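Local coordinates for protein putative oxidoreductase YfjR (Streptomyces aurantiacus, PDB 4OQZ) that acts as an imine reductase, reducing imines to amines and probably drawing hydride from NADPH bound in its Rossmann-type domain, at residues T6-G11 and L64-Y69; A20-G25 and V42-K47; N59-L64 and G85-N90. All blocks are in the same frame, centred on the assembly; numbering follows the deposited sequence.

Interaction 1: T6-G11 and L64-Y69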
# COMPACT_ATOMS: atom_id res chain seq x y z
N THR A 6 22.24 29.54 2.34
CA THR A 6 23.00 28.72 3.28
C THR A 6 22.35 27.32 3.44
O THR A 6 21.13 27.23 3.55
CB THR A 6 23.10 29.40 4.64
OG1 THR A 6 23.93 30.55 4.49
CG2 THR A 6 23.70 28.50 5.70
N VAL A 7 23.20 26.25 3.49
CA VAL A 7 22.78 24.87 3.76
C VAL A 7 23.54 24.37 5.01
O VAL A 7 24.77 24.34 5.00
CB VAL A 7 22.93 23.89 2.54
CG1 VAL A 7 22.39 22.51 2.90
CG2 VAL A 7 22.20 24.42 1.31
N ILE A 8 22.80 24.01 6.08
CA ILE A 8 23.36 23.44 7.32
C ILE A 8 22.88 21.98 7.40
O ILE A 8 21.68 21.72 7.27
CB ILE A 8 23.00 24.29 8.58
CG1 ILE A 8 23.58 25.72 8.44
CG2 ILE A 8 23.50 23.60 9.87
CD1 ILE A 8 23.14 26.77 9.43
N GLY A 9 23.82 21.05 7.56
CA GLY A 9 23.56 19.62 7.65
C GLY A 9 23.88 18.98 6.33
O GLY A 9 23.11 19.11 5.39
N LEU A 10 25.05 18.33 6.23
CA LEU A 10 25.47 17.75 4.96
C LEU A 10 25.50 16.24 4.85
O LEU A 10 26.51 15.65 4.43
CB LEU A 10 26.74 18.41 4.39
CG LEU A 10 26.75 19.94 4.32
CD1 LEU A 10 28.15 20.42 4.03
CD2 LEU A 10 25.77 20.47 3.28
N GLY A 11 24.37 15.63 5.19
CA GLY A 11 24.11 14.22 5.00
C GLY A 11 23.74 14.06 3.54
O GLY A 11 23.82 15.05 2.80
N LEU A 64 17.97 24.10 6.51
CA LEU A 64 18.41 23.13 7.53
C LEU A 64 18.00 21.69 7.14
O LEU A 64 16.84 21.43 6.86
CB LEU A 64 17.88 23.47 8.92
CG LEU A 64 18.20 24.85 9.45
CD1 LEU A 64 17.03 25.42 10.15
CD2 LEU A 64 19.43 24.82 10.34
N SER A 65 18.98 20.79 7.11
CA SER A 65 18.78 19.37 6.83
C SER A 65 19.57 18.55 7.84
O SER A 65 20.61 17.98 7.52
CB SER A 65 19.18 19.02 5.40
OG SER A 65 18.61 17.75 5.11
N LEU A 66 19.07 18.54 9.08
CA LEU A 66 19.67 17.83 10.21
C LEU A 66 18.92 16.53 10.50
O LEU A 66 17.95 16.22 9.80
CB LEU A 66 19.70 18.76 11.44
CG LEU A 66 21.02 19.49 11.72
CD1 LEU A 66 21.30 20.61 10.71
CD2 LEU A 66 21.02 20.06 13.11
N ILE A 67 19.38 15.75 11.49
CA ILE A 67 18.79 14.45 11.86
C ILE A 67 17.31 14.60 12.24
O ILE A 67 16.45 13.90 11.69
CB ILE A 67 19.62 13.74 12.98
CG1 ILE A 67 21.15 13.81 12.70
CG2 ILE A 67 19.16 12.29 13.17
CD1 ILE A 67 22.05 14.27 13.95
N ASP A 68 17.02 15.54 13.14
CA ASP A 68 15.70 15.81 13.70
C ASP A 68 15.68 17.24 14.30
O ASP A 68 16.67 17.97 14.15
CB ASP A 68 15.43 14.76 14.81
CG ASP A 68 16.63 14.51 15.72
OD1 ASP A 68 17.15 13.38 15.72
OD2 ASP A 68 17.08 15.46 16.38
N TYR A 69 14.57 17.63 14.99
CA TYR A 69 14.48 18.94 15.64
C TYR A 69 15.35 19.01 16.88
O TYR A 69 15.89 20.07 17.17
CB TYR A 69 13.03 19.38 15.91
CG TYR A 69 12.24 19.62 14.64
CD1 TYR A 69 12.55 20.67 13.79
CD2 TYR A 69 11.18 18.79 14.29
CE1 TYR A 69 11.84 20.88 12.61
CE2 TYR A 69 10.49 18.97 13.09
CZ TYR A 69 10.82 20.02 12.26
OH TYR A 69 10.14 20.21 11.08
O HOH W 1 21.25 16.04 5.27

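Interaction 2: A20-G25 and V42-K47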
# COMPACT_ATOMS: atom_id res chain seq x y z
N ALA A 20 22.38 21.18 -6.01
CA ALA A 20 21.28 21.74 -6.80
C ALA A 20 21.38 23.28 -6.77
O ALA A 20 21.28 23.92 -7.83
CB ALA A 20 19.95 21.30 -6.23
N TYR A 21 21.68 23.87 -5.58
CA TYR A 21 21.89 25.32 -5.49
C TYR A 21 23.11 25.78 -6.30
O TYR A 21 23.00 26.76 -7.04
CB TYR A 21 21.93 25.82 -4.03
CG TYR A 21 20.56 25.94 -3.41
CD1 TYR A 21 19.67 26.93 -3.81
CD2 TYR A 21 20.15 25.08 -2.39
CE1 TYR A 21 18.39 27.04 -3.24
CE2 TYR A 21 18.89 25.18 -1.81
CZ TYR A 21 18.00 26.16 -2.25
OH TYR A 21 16.75 26.26 -1.68
N LEU A 22 24.24 25.06 -6.21
CA LEU A 22 25.43 25.38 -6.99
C LEU A 22 25.17 25.25 -8.51
O LEU A 22 25.59 26.12 -9.28
CB LEU A 22 26.63 24.50 -6.59
CG LEU A 22 27.23 24.69 -5.20
CD1 LEU A 22 28.16 23.54 -4.86
CD2 LEU A 22 27.95 26.02 -5.07
N ASP A 23 24.41 24.22 -8.92
CA ASP A 23 24.03 23.97 -10.33
C ASP A 23 23.20 25.12 -10.92
O ASP A 23 23.23 25.32 -12.13
CB ASP A 23 23.19 22.68 -10.44
CG ASP A 23 23.94 21.36 -10.38
OD1 ASP A 23 25.17 21.36 -10.65
OD2 ASP A 23 23.28 20.31 -10.13
N ARG A 24 22.43 25.82 -10.05
CA ARG A 24 21.58 26.95 -10.44
C ARG A 24 22.24 28.32 -10.30
O ARG A 24 21.59 29.34 -10.54
CB ARG A 24 20.23 26.87 -9.73
CG ARG A 24 19.19 26.20 -10.61
CD ARG A 24 18.39 25.16 -9.86
NE ARG A 24 17.79 24.19 -10.77
CZ ARG A 24 17.26 23.03 -10.40
NH1 ARG A 24 17.25 22.67 -9.12
NH2 ARG A 24 16.73 22.21 -11.31
N GLY A 25 23.54 28.34 -10.00
CA GLY A 25 24.33 29.56 -9.89
C GLY A 25 24.28 30.25 -8.54
O GLY A 25 24.69 31.41 -8.43
N VAL A 42 32.99 22.11 -1.50
CA VAL A 42 33.99 23.18 -1.45
C VAL A 42 34.81 23.22 -2.75
O VAL A 42 35.06 24.30 -3.29
CB VAL A 42 34.91 23.14 -0.18
CG1 VAL A 42 36.01 24.19 -0.24
CG2 VAL A 42 34.10 23.32 1.10
N ALA A 43 35.20 22.03 -3.24
CA ALA A 43 35.99 21.89 -4.47
C ALA A 43 35.23 22.46 -5.67
O ALA A 43 35.87 22.93 -6.60
CB ALA A 43 36.34 20.43 -4.71
N ARG A 44 33.88 22.46 -5.62
CA ARG A 44 32.97 22.98 -6.64
C ARG A 44 32.71 24.49 -6.52
O ARG A 44 32.21 25.11 -7.46
CB ARG A 44 31.64 22.24 -6.60
CG ARG A 44 31.70 20.88 -7.27
CD ARG A 44 30.31 20.29 -7.33
NE ARG A 44 29.43 21.08 -8.18
CZ ARG A 44 28.15 20.81 -8.37
NH1 ARG A 44 27.59 19.77 -7.76
NH2 ARG A 44 27.41 21.57 -9.17
N GLY A 45 33.04 25.07 -5.38
CA GLY A 45 32.92 26.50 -5.17
C GLY A 45 32.08 26.91 -3.98
O GLY A 45 31.89 28.11 -3.76
N ALA A 46 31.55 25.93 -3.22
CA ALA A 46 30.78 26.23 -2.02
C ALA A 46 31.74 26.70 -0.91
O ALA A 46 32.93 26.34 -0.91
CB ALA A 46 29.98 25.01 -1.58
N LYS A 47 31.27 27.58 -0.03
CA LYS A 47 32.11 28.14 1.03
C LYS A 47 31.77 27.44 2.35
O LYS A 47 30.59 27.40 2.73
CB LYS A 47 31.92 29.67 1.17
CG LYS A 47 31.82 30.42 -0.16
CD LYS A 47 31.22 31.81 0.04
CE LYS A 47 31.08 32.56 -1.26
NZ LYS A 47 30.76 34.00 -1.03

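Interaction 3: N59-L64 and G85-N90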
# COMPACT_ATOMS: atom_id res chain seq x y z
N ASN A 59 23.47 34.78 4.98
CA ASN A 59 22.27 34.88 4.14
C ASN A 59 20.98 34.98 4.91
O ASN A 59 20.86 34.43 6.00
CB ASN A 59 22.16 33.64 3.21
CG ASN A 59 23.35 33.37 2.33
OD1 ASN A 59 24.12 32.44 2.55
ND2 ASN A 59 23.57 34.22 1.35
N GLU A 60 19.97 35.61 4.28
CA GLU A 60 18.60 35.72 4.82
C GLU A 60 17.90 34.33 4.77
O GLU A 60 17.12 34.01 5.68
CB GLU A 60 17.81 36.77 4.04
CG GLU A 60 16.55 37.26 4.76
CD GLU A 60 15.30 37.42 3.91
OE1 GLU A 60 15.41 37.84 2.74
OE2 GLU A 60 14.20 37.16 4.44
N LEU A 61 18.14 33.52 3.70
CA LEU A 61 17.56 32.18 3.57
C LEU A 61 18.53 31.10 4.07
O LEU A 61 19.62 30.99 3.54
CB LEU A 61 17.09 31.84 2.13
CG LEU A 61 16.25 30.53 1.98
CD1 LEU A 61 14.88 30.65 2.61
CD2 LEU A 61 16.06 30.18 0.55
N VAL A 62 18.14 30.35 5.10
CA VAL A 62 18.96 29.29 5.70
C VAL A 62 18.19 27.95 5.60
O VAL A 62 17.10 27.79 6.16
CB VAL A 62 19.36 29.62 7.17
CG1 VAL A 62 20.12 28.47 7.81
CG2 VAL A 62 20.18 30.90 7.23
N ILE A 63 18.80 26.99 4.86
CA ILE A 63 18.25 25.66 4.65
C ILE A 63 18.83 24.70 5.68
O ILE A 63 20.06 24.54 5.73
CB ILE A 63 18.48 25.17 3.19
CG1 ILE A 63 17.95 26.18 2.12
CG2 ILE A 63 17.90 23.77 2.98
CD1 ILE A 63 16.36 26.41 2.03
N LEU A 64 17.97 24.10 6.51
CA LEU A 64 18.41 23.13 7.53
C LEU A 64 18.00 21.69 7.14
O LEU A 64 16.84 21.43 6.86
CB LEU A 64 17.88 23.47 8.92
CG LEU A 64 18.20 24.85 9.45
CD1 LEU A 64 17.03 25.42 10.15
CD2 LEU A 64 19.43 24.82 10.34
N GLY A 85 15.95 38.25 11.89
CA GLY A 85 15.72 38.68 10.51
C GLY A 85 16.03 37.63 9.45
O GLY A 85 16.28 37.97 8.29
N ARG A 86 16.05 36.35 9.84
CA ARG A 86 16.36 35.26 8.92
C ARG A 86 15.22 34.28 8.81
O ARG A 86 14.48 34.07 9.77
CB ARG A 86 17.65 34.52 9.31
CG ARG A 86 18.75 35.44 9.81
CD ARG A 86 20.09 35.11 9.23
NE ARG A 86 20.44 36.04 8.15
CZ ARG A 86 21.10 37.17 8.32
NH1 ARG A 86 21.50 37.55 9.53
NH2 ARG A 86 21.38 37.94 7.27
N VAL A 87 15.09 33.68 7.61
CA VAL A 87 14.10 32.65 7.31
C VAL A 87 14.81 31.31 7.39
O VAL A 87 15.75 31.06 6.62
CB VAL A 87 13.33 32.88 5.97
CG1 VAL A 87 12.29 31.78 5.74
CG2 VAL A 87 12.65 34.25 5.96
N LEU A 88 14.41 30.49 8.37
CA LEU A 88 14.97 29.15 8.62
C LEU A 88 14.01 28.06 8.13
O LEU A 88 12.89 27.91 8.65
CB LEU A 88 15.31 28.97 10.10
CG LEU A 88 16.72 29.36 10.54
CD1 LEU A 88 16.89 30.88 10.60
CD2 LEU A 88 16.99 28.82 11.93
N VAL A 89 14.43 27.33 7.09
CA VAL A 89 13.63 26.28 6.47
C VAL A 89 14.11 24.97 7.04
O VAL A 89 15.22 24.51 6.72
CB VAL A 89 13.70 26.31 4.92
CG1 VAL A 89 12.65 25.37 4.32
CG2 VAL A 89 13.50 27.73 4.39
N ASN A 90 13.30 24.39 7.94
CA ASN A 90 13.69 23.14 8.59
C ASN A 90 13.13 21.93 7.88
O ASN A 90 11.93 21.66 7.94
CB ASN A 90 13.38 23.15 10.10
CG ASN A 90 14.25 22.20 10.88
OD1 ASN A 90 14.39 21.02 10.55
ND2 ASN A 90 14.80 22.68 11.97

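Interaction 1: T6-G11 and L64-Y69
The parallel pairing of Ile8 with Leu64 joins the C-terminal ends of two neighbouring strands in the middle of a Rossmann-type sheet, where strand 4-8 runs into its glycine-rich turn and strand 61-64 into the loop leading to helix 69-75; Gly9 lies beside Ser65 just past the strands. One backbone bond closes the pair: Ser65 N donates to Ile8 O at 2.9 Å. Leu64 CA adds a CA-H...O contact to the same oxygen.

Apolar carbons pack beside this bond. Ile8 CG2 lies anti to its own nitrogen (chi1 -61° for CG1) and meets Leu66 CD1 at 3.8 Å, the two side chains running alongside each other; Ile8 CB meets Leu64 CD2 at 4.0 Å. Leu66 CD1 also reaches Ile8 O.

Gly9, with phi 102°, is a position where a side chain does not fit: a beta carbon would land 2.1 Å from Ser65 O and press on the carbonyl oxygen of Ile8. The bare CA instead turns a C-H toward Ser65 O, 3.4 Å away. Gly9 and Gly11 fit the GxGxxG pattern of dinucleotide-binding folds, consistent with a cofactor site here. Gly11 occupies the N-cap position of helix 12-23, and a water 3.0 Å from Ser65 O donates to that oxygen while accepting a weak bond from Gly11 N.

Interaction 2: A20-G25 and V42-K47
Asp23 and Arg44 form a salt bridge across the ends of two helices of the Rossmann-type domain, with Leu22 and Ala46 packed beside it. Arg44 NH2 gives its hydrogen to Asp23 OD1 at 2.7 Å, but the bond is bent: the donor comes from above the carboxylate, 46° out of its plane, and the carboxylate and guanidinium planes stand 38° apart. The acid sits near the edge of the guanidinium. It is gripped through one nitrogen rather than in a paired, coplanar bidentate bridge. Leu22 CB lies over one face of that guanidinium, 4.0 Å from Arg44 NH2, lending it an apolar floor.

Next to the bridge, Leu22 turns its branches to the other segment. Its CD1 touches Ala46 CB at 4.0 Å and comes within 4.1 Å of Arg44 CB, while CD2 lies 4.0 Å from Ala46 N. Leu41 of helix 39-44 and strand 27-31 close in around this leucine and alanine pair, tying both helix ends to the sheet.

The next shell is the backbone that presents these groups. Each helix finishes in a Schellman motif, at Gly25 for helix 12-23 and at Gly45 for helix 39-44; the positive phi of Gly45 turns the chain out of the helix toward Ala46 and strand 47-48. The bridge itself lies at the surface, where Asp23 and Arg44 also touch a neighbouring molecule of the crystal. Arg44 reaches the acid through a chain folded at CG-CD (chi3 65°), which carries NH2 over Leu22 CB to Asp23 OD1.

Interaction 3: N59-L64 and G85-N90
Leu61, Val62, Ile63 and Leu64 pair one for one with Val87, Leu88, Val89 and Asn90 as parallel strands, 4.8 Å apart at the axes and 19° from aligned, in a beta-alpha-beta unit whose crossover is helix 69-75. The buried middle is a regular ladder: Glu60 O, Val87 O, Val62 O and Val89 O accept in turn from Val87 N, Val62 N, Val89 N and Leu64 N, and the Val89 N to Val62 O bond is 2.9 Å.

Both faces are tightly filled. On the one carrying Leu61, Ile63, Val87 and Val89, Leu61 has CG anti to its nitrogen (chi1 -171°); the branch leans toward the neighbouring strand and CD1 meets Val89 CG2 at 3.7 Å. Ile63 CD1 lies alongside, 3.9 Å from Val89 CB. Helix 138-151 packs over this side. On the other, Leu64 CD1 meets Leu88 CD2 at 3.8 Å, with Met72 of the crossover helix packing on both, while Asn90 OD1 is bonded to Ser92.

At the N-terminal end the ladder gives way to a polar, more open end. Glu60 CG rests on Gly85 O at 3.6 Å, and its OE2, held by His144, also brushes Val87 CG2. Arg86 bends back so that NE donates to Asn59 O at 2.7 Å, from 53° above the carbonyl plane rather than along a lone pair. An alanine here would lose that donor and is likely to leave Asn59 O without this mate and the turn before strand 61-64 less firmly held to Gly85-Arg86.

Chemically, then, the contact is a backbone ladder with apolar side chains on both faces, and polar side chains sit at its two ends: Glu60 and Arg86 where the strands begin, Asn90 where they finish.

How the interactions relate
All three contacts belong to the Rossmann-type, probably NADPH-binding domain. Interactions 1 and 3 are the closest pair, their centres about 11 Å apart: Leu64 serves both, and Thr6 O is 2.7 Å from Ile63 N, probably a hydrogen bond, so strand 61-64 is held by strand 4-8 on one edge and strand 87-90 on the other. Interaction 2 lies farther out, its centre about 17 Å from that of interaction 1 and about 18 Å from that of interaction 3. Tyr21 connects it inward, with OH 3.7 Å from Ile63 CD1. Interaction 1 carries the glycine-rich turn that probably faces the cofactor; the others build the sheet and helix layer around it.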